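Local coordinates for probable glutathione S-transferase (Bordetella bronchiseptica RB50, PDB 3H1N), which is probably a glutathione S-transferase, an enzyme of the family that joins the thiol of glutathione to electrophilic compounds, at residues R64-T69 against P74-A79; L100-R105 against L109-L114; T155-F160 against P200-T205; G173-M178 against S182-S187; H190-L195 against P211-L216. All coordinates share one frame; numbering follows the deposited sequence.

Contact 1 of 5, residues R64-T69 against P74-A79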
# COMPACT_ATOMS: atom_id res chain seq x y z
N ARG B 64 3.38 -17.61 13.78
CA ARG B 64 2.86 -18.94 13.41
C ARG B 64 1.50 -19.28 14.01
O ARG B 64 0.69 -19.96 13.38
CB ARG B 64 3.82 -20.05 13.86
CG ARG B 64 5.13 -20.08 13.15
CD ARG B 64 5.93 -21.29 13.59
NE ARG B 64 7.36 -21.00 13.56
CZ ARG B 64 8.17 -21.05 14.61
NH1 ARG B 64 7.70 -21.41 15.80
NH2 ARG B 64 9.45 -20.77 14.47
N ARG B 65 1.29 -18.83 15.24
CA ARG B 65 0.07 -19.16 15.98
C ARG B 65 -1.10 -18.26 15.59
O ARG B 65 -2.25 -18.58 15.86
CB ARG B 65 0.30 -19.11 17.50
CG ARG B 65 1.43 -18.18 17.93
CD ARG B 65 1.14 -17.49 19.25
NE ARG B 65 -0.24 -17.02 19.31
CZ ARG B 65 -0.67 -16.08 20.13
NH1 ARG B 65 -1.95 -15.72 20.12
NH2 ARG B 65 0.17 -15.48 20.96
N ARG B 66 -0.78 -17.14 14.94
CA ARG B 66 -1.75 -16.13 14.56
C ARG B 66 -2.63 -16.63 13.42
O ARG B 66 -2.33 -16.38 12.26
CB ARG B 66 -0.99 -14.88 14.10
CG ARG B 66 -1.38 -13.65 14.84
CD ARG B 66 -0.56 -13.46 16.11
NE ARG B 66 -1.48 -13.22 17.21
CZ ARG B 66 -1.14 -12.79 18.42
NH1 ARG B 66 0.13 -12.53 18.72
NH2 ARG B 66 -2.08 -12.63 19.34
N ARG B 67 -3.72 -17.32 13.76
CA ARG B 67 -4.47 -18.10 12.78
C ARG B 67 -5.78 -17.53 12.21
O ARG B 67 -6.12 -17.83 11.07
CB ARG B 67 -4.67 -19.53 13.29
CG ARG B 67 -3.41 -20.38 13.21
CD ARG B 67 -3.21 -20.96 11.82
NE ARG B 67 -2.81 -22.36 11.89
CZ ARG B 67 -2.89 -23.23 10.89
NH1 ARG B 67 -2.50 -24.49 11.06
NH2 ARG B 67 -3.37 -22.86 9.70
N ASP B 68 -6.53 -16.75 12.99
CA ASP B 68 -7.80 -16.19 12.49
C ASP B 68 -7.58 -15.07 11.46
O ASP B 68 -8.16 -15.10 10.38
CB ASP B 68 -8.69 -15.70 13.64
CG ASP B 68 -9.78 -16.69 14.02
OD1 ASP B 68 -9.51 -17.92 14.05
OD2 ASP B 68 -10.92 -16.24 14.30
N THR B 69 -6.74 -14.09 11.81
CA THR B 69 -6.33 -13.03 10.88
C THR B 69 -4.79 -12.96 10.82
O THR B 69 -4.17 -12.07 11.41
CB THR B 69 -6.92 -11.65 11.25
OG1 THR B 69 -6.56 -11.34 12.60
CG2 THR B 69 -8.45 -11.64 11.13
N PRO B 74 5.65 -8.84 9.28
CA PRO B 74 5.73 -7.73 10.24
C PRO B 74 5.76 -6.40 9.50
O PRO B 74 6.23 -6.34 8.36
CB PRO B 74 7.07 -7.97 10.94
CG PRO B 74 7.36 -9.40 10.78
CD PRO B 74 6.82 -9.74 9.41
N PRO B 75 5.29 -5.31 10.14
CA PRO B 75 4.79 -5.24 11.51
C PRO B 75 3.34 -5.70 11.66
O PRO B 75 2.56 -5.66 10.71
CB PRO B 75 4.87 -3.76 11.84
CG PRO B 75 4.64 -3.08 10.49
CD PRO B 75 5.34 -3.98 9.50
N TYR B 76 3.01 -6.16 12.86
CA TYR B 76 1.62 -6.38 13.25
C TYR B 76 1.40 -5.93 14.70
O TYR B 76 2.35 -5.81 15.50
CB TYR B 76 1.14 -7.82 12.97
CG TYR B 76 1.91 -8.90 13.71
CD1 TYR B 76 3.11 -9.40 13.20
CD2 TYR B 76 1.42 -9.43 14.90
CE1 TYR B 76 3.83 -10.41 13.88
CE2 TYR B 76 2.12 -10.43 15.59
CZ TYR B 76 3.33 -10.91 15.08
OH TYR B 76 4.03 -11.88 15.76
N LEU B 77 0.18 -5.57 14.98
CA LEU B 77 -0.25 -5.03 16.24
C LEU B 77 -1.36 -5.89 16.80
O LEU B 77 -2.34 -6.11 16.18
CB LEU B 77 -0.73 -3.59 16.08
CG LEU B 77 -0.96 -2.79 17.35
CD1 LEU B 77 0.28 -2.33 17.93
CD2 LEU B 77 -1.92 -1.71 17.22
N VAL B 78 -1.15 -6.38 17.99
CA VAL B 78 -2.18 -7.12 18.71
C VAL B 78 -2.81 -6.16 19.71
O VAL B 78 -2.16 -5.70 20.66
CB VAL B 78 -1.61 -8.39 19.39
CG1 VAL B 78 -2.75 -9.27 19.89
CG2 VAL B 78 -0.74 -9.18 18.40
N ALA B 79 -4.08 -5.83 19.45
CA ALA B 79 -4.78 -4.75 20.15
C ALA B 79 -6.24 -5.12 20.24
O ALA B 79 -6.84 -5.47 19.22
CB ALA B 79 -4.64 -3.44 19.37

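Contact 2 of 5, residues L100-R105 against L109-L114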
# COMPACT_ATOMS: atom_id res chain seq x y z
N LEU B 100 -5.92 9.98 16.01
CA LEU B 100 -4.68 10.38 15.31
C LEU B 100 -4.94 10.76 13.86
O LEU B 100 -4.01 10.92 13.05
CB LEU B 100 -3.62 9.27 15.40
CG LEU B 100 -3.37 8.68 16.79
CD1 LEU B 100 -2.17 7.75 16.76
CD2 LEU B 100 -3.18 9.79 17.84
N ALA B 101 -6.22 10.85 13.51
CA ALA B 101 -6.65 11.27 12.19
C ALA B 101 -7.97 12.04 12.35
O ALA B 101 -8.60 11.96 13.41
CB ALA B 101 -6.84 10.07 11.28
N PRO B 102 -8.40 12.78 11.30
CA PRO B 102 -9.60 13.61 11.40
C PRO B 102 -10.83 12.79 11.80
O PRO B 102 -10.85 11.58 11.58
CB PRO B 102 -9.74 14.19 9.99
CG PRO B 102 -8.36 14.18 9.43
CD PRO B 102 -7.73 12.94 9.99
N PRO B 103 -11.84 13.45 12.42
CA PRO B 103 -13.03 12.73 12.86
C PRO B 103 -13.99 12.41 11.71
O PRO B 103 -14.86 11.55 11.85
CB PRO B 103 -13.68 13.69 13.86
CG PRO B 103 -13.17 15.04 13.51
CD PRO B 103 -11.81 14.84 12.90
N ASP B 104 -13.82 13.09 10.58
CA ASP B 104 -14.74 12.99 9.46
C ASP B 104 -14.25 12.00 8.41
O ASP B 104 -13.04 11.74 8.30
CB ASP B 104 -14.93 14.36 8.81
CG ASP B 104 -13.64 14.93 8.25
OD1 ASP B 104 -12.71 15.22 9.03
OD2 ASP B 104 -13.56 15.06 7.01
N ARG B 105 -15.19 11.49 7.63
CA ARG B 105 -14.93 10.47 6.61
C ARG B 105 -13.90 10.93 5.58
O ARG B 105 -12.92 10.23 5.31
CB ARG B 105 -16.24 10.10 5.89
CG ARG B 105 -16.08 9.12 4.75
CD ARG B 105 -17.45 8.73 4.19
NE ARG B 105 -18.09 9.82 3.46
CZ ARG B 105 -19.24 9.69 2.81
NH1 ARG B 105 -19.87 8.53 2.80
NH2 ARG B 105 -19.76 10.73 2.17
N LEU B 109 -10.10 9.33 4.89
CA LEU B 109 -9.71 8.83 3.57
C LEU B 109 -8.48 9.56 3.03
O LEU B 109 -7.62 8.95 2.40
CB LEU B 109 -10.87 8.92 2.59
CG LEU B 109 -12.06 8.00 2.90
CD1 LEU B 109 -13.28 8.35 2.07
CD2 LEU B 109 -11.66 6.53 2.73
N TRP B 110 -8.42 10.88 3.27
CA TRP B 110 -7.29 11.71 2.85
C TRP B 110 -6.01 11.29 3.57
O TRP B 110 -4.98 11.10 2.93
CB TRP B 110 -7.61 13.20 3.06
CG TRP B 110 -6.49 14.21 2.85
CD1 TRP B 110 -6.08 15.17 3.74
CD2 TRP B 110 -5.66 14.36 1.68
NE1 TRP B 110 -5.05 15.92 3.19
CE2 TRP B 110 -4.78 15.44 1.93
CE3 TRP B 110 -5.58 13.69 0.45
CZ2 TRP B 110 -3.81 15.86 1.00
CZ3 TRP B 110 -4.63 14.10 -0.49
CH2 TRP B 110 -3.75 15.18 -0.20
N VAL B 111 -6.09 11.13 4.89
CA VAL B 111 -4.94 10.67 5.66
C VAL B 111 -4.49 9.26 5.22
O VAL B 111 -3.29 9.00 5.11
CB VAL B 111 -5.19 10.79 7.20
CG1 VAL B 111 -4.06 10.11 8.00
CG2 VAL B 111 -5.27 12.25 7.58
N ASN B 112 -5.46 8.38 4.97
CA ASN B 112 -5.15 7.02 4.53
C ASN B 112 -4.41 7.02 3.18
O ASN B 112 -3.38 6.34 3.05
CB ASN B 112 -6.43 6.16 4.45
CG ASN B 112 -6.13 4.68 4.21
OD1 ASN B 112 -5.27 4.10 4.86
ND2 ASN B 112 -6.88 4.06 3.29
N GLN B 113 -4.86 7.82 2.22
CA GLN B 113 -4.15 7.85 0.95
C GLN B 113 -2.78 8.50 1.05
O GLN B 113 -1.85 8.07 0.39
CB GLN B 113 -4.98 8.43 -0.20
CG GLN B 113 -5.16 9.92 -0.24
CD GLN B 113 -5.92 10.35 -1.49
OE1 GLN B 113 -7.08 10.01 -1.66
NE2 GLN B 113 -5.26 11.09 -2.37
N LEU B 114 -2.66 9.53 1.89
CA LEU B 114 -1.35 10.13 2.14
C LEU B 114 -0.39 9.08 2.72
O LEU B 114 0.75 8.96 2.27
CB LEU B 114 -1.47 11.31 3.10
CG LEU B 114 -1.98 12.64 2.52
CD1 LEU B 114 -2.32 13.62 3.66
CD2 LEU B 114 -0.96 13.27 1.54

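Contact 3 of 5, residues T155-F160 against P200-T205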
# COMPACT_ATOMS: atom_id res chain seq x y z
N THR B 155 13.84 11.29 -10.98
CA THR B 155 12.42 11.49 -11.21
C THR B 155 11.52 11.24 -9.99
O THR B 155 10.57 11.98 -9.76
CB THR B 155 11.90 10.68 -12.42
OG1 THR B 155 11.82 9.30 -12.07
CG2 THR B 155 12.81 10.83 -13.62
N ARG B 156 11.81 10.19 -9.22
CA ARG B 156 10.87 9.72 -8.19
C ARG B 156 10.87 10.60 -6.95
O ARG B 156 9.82 11.08 -6.51
CB ARG B 156 11.17 8.26 -7.81
CG ARG B 156 11.11 7.29 -8.99
CD ARG B 156 9.76 7.34 -9.72
NE ARG B 156 8.67 6.79 -8.90
CZ ARG B 156 7.38 6.97 -9.16
NH1 ARG B 156 6.99 7.72 -10.19
NH2 ARG B 156 6.47 6.44 -8.35
N MSE B 157 12.06 10.82 -6.39
CA MSE B 157 12.20 11.65 -5.20
C MSE B 157 11.58 13.04 -5.37
O MSE B 157 10.77 13.46 -4.53
CB MSE B 157 13.67 11.74 -4.74
CG MSE B 157 14.16 10.49 -4.03
SE MSE B 157 16.05 10.52 -3.57
CE MSE B 157 16.08 12.06 -2.41
N PRO B 158 11.91 13.75 -6.47
CA PRO B 158 11.23 15.06 -6.62
C PRO B 158 9.71 14.96 -6.85
O PRO B 158 8.98 15.85 -6.42
CB PRO B 158 11.91 15.70 -7.84
CG PRO B 158 13.06 14.87 -8.18
CD PRO B 158 13.06 13.60 -7.38
N LYS B 159 9.24 13.91 -7.52
CA LYS B 159 7.80 13.78 -7.73
C LYS B 159 7.02 13.63 -6.41
O LYS B 159 6.04 14.33 -6.18
CB LYS B 159 7.45 12.63 -8.68
CG LYS B 159 5.97 12.54 -8.93
CD LYS B 159 5.63 11.48 -9.96
CE LYS B 159 4.18 11.60 -10.41
NZ LYS B 159 3.91 10.65 -11.52
N PHE B 160 7.45 12.68 -5.58
CA PHE B 160 6.87 12.51 -4.24
C PHE B 160 7.01 13.77 -3.39
O PHE B 160 6.06 14.17 -2.74
CB PHE B 160 7.54 11.35 -3.53
CG PHE B 160 7.07 10.00 -3.99
CD1 PHE B 160 5.80 9.54 -3.62
CD2 PHE B 160 7.90 9.19 -4.74
CE1 PHE B 160 5.37 8.30 -4.00
CE2 PHE B 160 7.45 7.92 -5.15
CZ PHE B 160 6.19 7.48 -4.79
N PRO B 200 21.97 11.96 1.15
CA PRO B 200 22.29 13.31 1.64
C PRO B 200 22.70 14.30 0.54
O PRO B 200 22.30 15.47 0.58
CB PRO B 200 23.42 13.07 2.64
CG PRO B 200 24.02 11.78 2.22
CD PRO B 200 22.86 10.95 1.75
N ARG B 201 23.44 13.83 -0.47
CA ARG B 201 23.83 14.69 -1.59
C ARG B 201 22.64 15.12 -2.43
O ARG B 201 22.51 16.31 -2.73
CB ARG B 201 24.92 14.04 -2.47
CG ARG B 201 26.30 13.98 -1.79
CD ARG B 201 27.36 13.28 -2.64
NE ARG B 201 27.51 13.90 -3.96
CZ ARG B 201 27.63 13.22 -5.10
NH1 ARG B 201 27.62 11.89 -5.10
NH2 ARG B 201 27.76 13.87 -6.25
N ARG B 202 21.76 14.19 -2.79
CA ARG B 202 20.55 14.55 -3.54
C ARG B 202 19.62 15.47 -2.74
O ARG B 202 19.01 16.39 -3.30
CB ARG B 202 19.80 13.32 -4.06
CG ARG B 202 18.56 13.64 -4.94
CD ARG B 202 18.93 14.43 -6.21
NE ARG B 202 17.83 14.50 -7.17
CZ ARG B 202 17.71 15.41 -8.14
NH1 ARG B 202 18.62 16.37 -8.28
NH2 ARG B 202 16.68 15.37 -8.96
N MSE B 203 19.54 15.24 -1.43
CA MSE B 203 18.68 16.06 -0.58
C MSE B 203 19.25 17.47 -0.47
O MSE B 203 18.50 18.45 -0.40
CB MSE B 203 18.48 15.42 0.81
CG MSE B 203 17.59 14.17 0.80
SE MSE B 203 15.75 14.49 0.23
CE MSE B 203 15.04 15.03 1.97
N ARG B 204 20.58 17.58 -0.47
CA ARG B 204 21.23 18.89 -0.52
C ARG B 204 20.74 19.71 -1.73
O ARG B 204 20.52 20.92 -1.60
CB ARG B 204 22.74 18.74 -0.52
CG ARG B 204 23.49 20.01 -0.22
CD ARG B 204 24.71 19.71 0.65
NE ARG B 204 25.62 18.75 0.02
CZ ARG B 204 25.96 17.55 0.51
NH1 ARG B 204 25.48 17.13 1.68
NH2 ARG B 204 26.80 16.79 -0.16
N THR B 205 20.56 19.06 -2.88
CA THR B 205 20.03 19.72 -4.08
C THR B 205 18.54 20.09 -3.92
O THR B 205 18.11 21.18 -4.32
CB THR B 205 20.19 18.82 -5.33
OG1 THR B 205 21.58 18.55 -5.55
CG2 THR B 205 19.59 19.50 -6.59

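Contact 4 of 5, residues G173-M178 against S182-S187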
# COMPACT_ATOMS: atom_id res chain seq x y z
N GLY B 173 -0.34 24.48 8.81
CA GLY B 173 0.97 23.86 8.87
C GLY B 173 1.00 22.34 9.02
O GLY B 173 2.02 21.78 9.42
N TRP B 174 -0.11 21.68 8.68
CA TRP B 174 -0.19 20.22 8.68
C TRP B 174 -0.80 19.68 7.37
O TRP B 174 -1.23 20.45 6.51
CB TRP B 174 -1.03 19.71 9.87
CG TRP B 174 -0.52 20.07 11.24
CD1 TRP B 174 -1.13 20.89 12.14
CD2 TRP B 174 0.68 19.60 11.87
NE1 TRP B 174 -0.38 20.98 13.30
CE2 TRP B 174 0.74 20.20 13.15
CE3 TRP B 174 1.72 18.75 11.47
CZ2 TRP B 174 1.80 19.96 14.04
CZ3 TRP B 174 2.78 18.52 12.35
CH2 TRP B 174 2.81 19.13 13.62
N LEU B 175 -0.84 18.36 7.25
CA LEU B 175 -1.38 17.71 6.06
C LEU B 175 -2.91 17.77 5.99
O LEU B 175 -3.50 17.60 4.91
CB LEU B 175 -0.91 16.26 5.99
CG LEU B 175 0.55 16.03 5.57
CD1 LEU B 175 0.97 14.58 5.89
CD2 LEU B 175 0.77 16.34 4.10
N THR B 176 -3.55 17.98 7.13
CA THR B 176 -5.02 17.98 7.22
C THR B 176 -5.56 19.29 7.77
O THR B 176 -4.80 20.16 8.21
CB THR B 176 -5.55 16.81 8.09
OG1 THR B 176 -5.38 17.12 9.48
CG2 THR B 176 -4.81 15.53 7.77
N ASP B 177 -6.89 19.43 7.76
CA ASP B 177 -7.53 20.64 8.28
C ASP B 177 -8.03 20.43 9.71
O ASP B 177 -8.72 21.29 10.26
CB ASP B 177 -8.67 21.08 7.34
CG ASP B 177 -8.23 21.16 5.88
OD1 ASP B 177 -7.45 22.07 5.52
OD2 ASP B 177 -8.67 20.29 5.08
N MSE B 178 -7.65 19.30 10.30
CA MSE B 178 -8.14 18.88 11.62
C MSE B 178 -7.72 19.79 12.79
O MSE B 178 -8.37 19.80 13.83
CB MSE B 178 -7.81 17.40 11.91
CG MSE B 178 -6.38 17.10 12.34
SE MSE B 178 -6.01 15.19 12.70
CE MSE B 178 -7.23 15.06 14.21
N SER B 182 -1.55 14.62 12.38
CA SER B 182 -2.16 13.31 12.17
C SER B 182 -1.02 12.30 12.03
O SER B 182 0.15 12.69 11.95
CB SER B 182 -3.00 13.30 10.89
OG SER B 182 -2.15 13.29 9.75
N TYR B 183 -1.34 11.00 11.99
CA TYR B 183 -0.26 10.03 11.85
C TYR B 183 0.51 10.14 10.52
O TYR B 183 1.69 9.81 10.47
CB TYR B 183 -0.73 8.61 12.10
CG TYR B 183 -1.75 8.07 11.13
CD1 TYR B 183 -1.37 7.62 9.86
CD2 TYR B 183 -3.09 7.93 11.50
CE1 TYR B 183 -2.31 7.08 8.97
CE2 TYR B 183 -4.03 7.39 10.62
CZ TYR B 183 -3.63 6.98 9.36
OH TYR B 183 -4.56 6.42 8.48
N ALA B 184 -0.16 10.63 9.47
CA ALA B 184 0.49 10.87 8.18
C ALA B 184 1.56 11.98 8.28
O ALA B 184 2.60 11.91 7.60
CB ALA B 184 -0.53 11.19 7.11
N ASP B 185 1.32 12.98 9.13
CA ASP B 185 2.34 14.00 9.39
C ASP B 185 3.60 13.40 10.03
O ASP B 185 4.73 13.77 9.67
CB ASP B 185 1.80 15.15 10.26
CG ASP B 185 0.64 15.86 9.61
OD1 ASP B 185 0.86 16.69 8.71
OD2 ASP B 185 -0.51 15.60 10.02
N LEU B 186 3.41 12.48 10.99
CA LEU B 186 4.55 11.80 11.62
C LEU B 186 5.30 10.93 10.62
O LEU B 186 6.53 10.91 10.58
CB LEU B 186 4.11 10.95 12.81
CG LEU B 186 3.30 11.62 13.92
CD1 LEU B 186 3.07 10.59 15.03
CD2 LEU B 186 3.99 12.89 14.47
N SER B 187 4.55 10.21 9.80
CA SER B 187 5.13 9.37 8.76
C SER B 187 5.92 10.20 7.76
O SER B 187 6.98 9.77 7.28
CB SER B 187 4.01 8.60 8.06
OG SER B 187 3.39 7.70 8.98
O HOH W 1 -2.91 16.95 10.37

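Contact 5 of 5, residues H190-L195 against P211-L216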
# COMPACT_ATOMS: atom_id res chain seq x y z
N HIS B 190 9.14 11.11 9.08
CA HIS B 190 10.05 9.97 9.11
C HIS B 190 10.64 9.63 7.74
O HIS B 190 11.83 9.32 7.64
CB HIS B 190 9.43 8.72 9.77
CG HIS B 190 10.41 7.59 9.90
ND1 HIS B 190 11.50 7.65 10.75
CD2 HIS B 190 10.51 6.41 9.24
CE1 HIS B 190 12.20 6.54 10.64
NE2 HIS B 190 11.62 5.76 9.73
N VAL B 191 9.81 9.66 6.70
CA VAL B 191 10.32 9.38 5.36
C VAL B 191 11.37 10.44 4.93
O VAL B 191 12.37 10.11 4.26
CB VAL B 191 9.17 9.14 4.32
CG1 VAL B 191 8.50 10.46 3.87
CG2 VAL B 191 9.69 8.35 3.14
N VAL B 192 11.19 11.69 5.36
CA VAL B 192 12.19 12.73 5.09
C VAL B 192 13.49 12.45 5.87
O VAL B 192 14.60 12.63 5.33
CB VAL B 192 11.64 14.17 5.36
CG1 VAL B 192 12.75 15.21 5.27
CG2 VAL B 192 10.51 14.51 4.39
N GLU B 193 13.36 12.00 7.13
CA GLU B 193 14.54 11.58 7.90
C GLU B 193 15.29 10.48 7.18
O GLU B 193 16.52 10.51 7.11
CB GLU B 193 14.17 11.06 9.30
CG GLU B 193 13.90 12.12 10.32
CD GLU B 193 15.14 12.91 10.67
OE1 GLU B 193 16.13 12.32 11.14
OE2 GLU B 193 15.12 14.14 10.46
N GLY B 194 14.54 9.50 6.67
CA GLY B 194 15.11 8.38 5.93
C GLY B 194 15.85 8.80 4.67
O GLY B 194 16.95 8.31 4.41
N LEU B 195 15.26 9.72 3.91
CA LEU B 195 15.89 10.23 2.69
C LEU B 195 17.13 11.07 2.98
O LEU B 195 18.14 10.99 2.25
CB LEU B 195 14.87 11.00 1.83
CG LEU B 195 13.79 10.13 1.17
CD1 LEU B 195 12.71 10.97 0.44
CD2 LEU B 195 14.39 9.13 0.19
N PRO B 211 9.84 24.20 0.94
CA PRO B 211 9.86 24.87 2.26
C PRO B 211 8.74 24.38 3.21
O PRO B 211 8.98 24.25 4.40
CB PRO B 211 9.69 26.35 1.91
CG PRO B 211 8.96 26.33 0.59
CD PRO B 211 9.56 25.17 -0.14
N ARG B 212 7.54 24.12 2.69
CA ARG B 212 6.45 23.63 3.55
C ARG B 212 6.75 22.23 4.09
O ARG B 212 6.56 21.97 5.29
CB ARG B 212 5.08 23.66 2.86
CG ARG B 212 4.60 25.05 2.45
CD ARG B 212 3.13 25.03 2.04
NE ARG B 212 2.96 24.48 0.70
CZ ARG B 212 3.00 25.20 -0.42
NH1 ARG B 212 3.20 26.51 -0.37
NH2 ARG B 212 2.84 24.61 -1.59
N LEU B 213 7.24 21.36 3.21
CA LEU B 213 7.66 20.01 3.61
C LEU B 213 8.76 20.04 4.67
O LEU B 213 8.72 19.28 5.63
CB LEU B 213 8.14 19.21 2.38
CG LEU B 213 8.69 17.80 2.61
CD1 LEU B 213 7.63 16.88 3.23
CD2 LEU B 213 9.17 17.21 1.29
N MSE B 214 9.76 20.88 4.47
CA MSE B 214 10.85 20.98 5.43
C MSE B 214 10.40 21.65 6.74
O MSE B 214 10.89 21.30 7.82
CB MSE B 214 12.07 21.66 4.80
CG MSE B 214 12.59 20.91 3.54
SE MSE B 214 12.77 18.94 3.72
CE MSE B 214 14.21 18.99 5.02
N ALA B 215 9.47 22.59 6.63
CA ALA B 215 8.83 23.16 7.81
C ALA B 215 8.08 22.07 8.59
O ALA B 215 8.18 22.01 9.82
CB ALA B 215 7.90 24.30 7.44
N LEU B 216 7.34 21.22 7.88
CA LEU B 216 6.62 20.13 8.52
C LEU B 216 7.58 19.19 9.24
O LEU B 216 7.36 18.83 10.40
CB LEU B 216 5.77 19.35 7.51
CG LEU B 216 5.02 18.24 8.26
CD1 LEU B 216 3.53 18.36 8.14
CD2 LEU B 216 5.52 16.84 7.91

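Contact 1 of 5, residues R64-T69 against P74-A79
Just after helix 59-65, Arg66 is the centre of an inverse gamma turn, and its CA lies 9.9 Å from that of Val78 on strand 76-79, so side chains alone bridge the gap. The Arg66 chain, bent at both chi2 and chi3, brings its guanidinium over the isopropyl group of Val78. CG2 of Val78 lies under one face of this flat group, 3.6 Å from Arg66 CZ and displaced toward the rim, while CG1 approaches NH2 at 3.5 Å. With CG1 anti to the backbone N (chi1 -169°), both methyls of Val78 are presented to the arginine. Strand 76-79 belongs to the four-stranded mixed sheet, ordered 2-1-3-4, of the thioredoxin-like N-terminal domain of glutathione S-transferases, and the cis peptide bond before Pro75 falls where that fold has its characteristic cis-proline. Tyr76 flanks the aliphatic part of the same arginine: CD of Arg66 comes within 4.1 Å of Tyr76 CE2, and the ring and guanidinium planes are 63° apart. The polar ends of both residues converge on Asp62, whose OD2 forms a salt bridge with Arg66 NH1 and a hydrogen bond with Tyr76 OH. One carboxylate oxygen thereby fixes the two groups beside each other, while Trp25 of strand 22-25 meets the Tyr76 ring with the two planes about 15° apart.

Contact 2 of 5, residues L100-R105 against L109-L114
Val111 is rotated so that CG1 stands opposite its backbone N (chi1 172°) and CG2 opposite the carbonyl carbon, and this sends the two methyls to different neighbours. CG2 presses on Pro102 CD at 3.5 Å, and CG1 lies 4.3 Å from Ala101 CB. The setting is the linker that, in the glutathione S-transferase fold, leads from the thioredoxin-like domain into the all-helical one: a loop after helix 87-97 folds back on the first turns of helix 105-127. Asp104 occupies the N-cap, its OD2 accepting from Gly107 N. Arg105, the residue after the cap, runs alongside Leu109 in the same direction, with Arg105 CG 4.0 Å from Leu109 CD1. In one of its two conformers Arg105 forms salt bridges with Asp80 and Glu97 of the second subunit, so the start of the helix can also serve the dimer interface. The backbones of Arg105 and Leu109 are joined as well, Leu109 N donating to Arg105 O at 3.0 Å, almost straight at 169°.

Contact 3 of 5, residues T155-F160 against P200-T205
The backbone O of Ala252, last residue of the chain, is gripped by two donors, Arg202 NH1 and Thr205 OG1, and this tethers the guanidinium that meets Pro158. Arg202 NE is held as well, by Arg153 O on helix 142-167. NH2 of the same guanidinium lies 3.7 Å from Pro158 CG, the two side chains crossing at about a right angle. The segments are helical, 155-160 and 200-205, with axes 11.5 Å apart at closest and a crossing angle of -49°; both belong to the helical C-terminal domain of the glutathione S-transferase fold. The first is kinked at Pro158, whose N has no hydrogen to give to the turn before. Deeper in, selenomethionines introduced in place of methionine make the apolar contact. Met157 is extended through chi2 (175°) and turns only at its tip, which sets CE 3.6 Å from SE of Met203 and 3.9 Å from Arg202 CG. Met203, bent at chi2 and chi3, packs further on Val192 and Leu196 of helix 183-198.

Contact 4 of 5, residues G173-M178 against S182-S187
Asp185 and Trp174 meet at about a right angle, the indole and carboxylate planes 70° apart, with OD1 lying near the ring plane at the CE3 edge, 3.5 Å away. The same oxygen accepts from the backbone N of Leu175 at 2.8 Å through its syn lone pair, while the leucine and aspartate side chains run antiparallel alongside each other and Leu175 CD1 rests on Ala184 CB at 3.9 Å. Carboxylate oxygen OD2 faces the helix start. Ser182 N reaches it on the anti side, at 2.8 Å, and Ser182 OG comes from above the carboxylate plane. In return Ser182 OG accepts weakly from Ala184 N. Ser182 and Asp185 thus form a capping box at the head of helix 183-198, the Ser-X-X-Asp N-capping box well known at this helix in glutathione S-transferases. A water donates to OD2 and accepts from Thr176 OG1 at 2.6 Å, and Thr176 in turn closes an ST turn by taking a bond from Met178 N. With one donor on OD1, three on OD2 and a helix N-terminus beside it, this buried carboxylate is probably stabilised as the anion, tying the preceding loop to the helix.

Contact 5 of 5, residues H190-L195 against P211-L216
Flat groups stay outside the junction of Val192 with Leu213 and Met214, which is wholly apolar; the nearby rings belong to its surroundings. On helix 183-198 the imidazole of His190 meets Phe36 edge-to-face and Phe238 with planes about 30° apart, whereas Val192 is directed at helix 211-221. The CA atoms of Val192 and Met214 are 8.4 Å apart, and the branched valine divides its two methyls between neighbouring residues. The valine and leucine side chains point past one another, and Val192 CG2 meets Leu213 CD1 at 3.9 Å. CG1, placed anti to the backbone N (chi1 171°), comes 4.0 Å from SE of Met214, a selenomethionine that replaces methionine. The CE methyl of Met214 follows at 4.1 Å from the same CG1, because bends at chi2 and chi3 fold the chain back toward the valine. Glu193 OE2 bonds to His217 NE2 and so links the same two helices. On helix 142-167, Glu165 takes the backbone N atoms of Arg212 and Leu213 on its two carboxylate oxygens, fixing the start of helix 211-221, and Met161 packs against Leu213. Three helices thus converge on this small apolar patch, in the manner of the interior of the all-helical C-terminal domain of the glutathione S-transferase fold.

How the contacts relate
The five contacts trace the two-domain plan of a glutathione S-transferase. Contact 1 stands alone in the sheet-bearing N-terminal domain, its centre about 24 Å from that of contact 2 and about 36 Å from that of contact 3. Contact 2 opens the helical part and packs directly on contact 4, centres about 9 Å apart, with Trp110 NE1 bonded to Leu175 O. Contacts 4 and 5 share helix 183-198, and contact 5 touches contact 3 with centres about 11 Å apart. Along the chain contact 4 is nested within the loop closed by contact 3, whereas contacts 3 and 5 interleave, so the helices are knitted into one body. Contacts 1 and 2 both reach the second subunit.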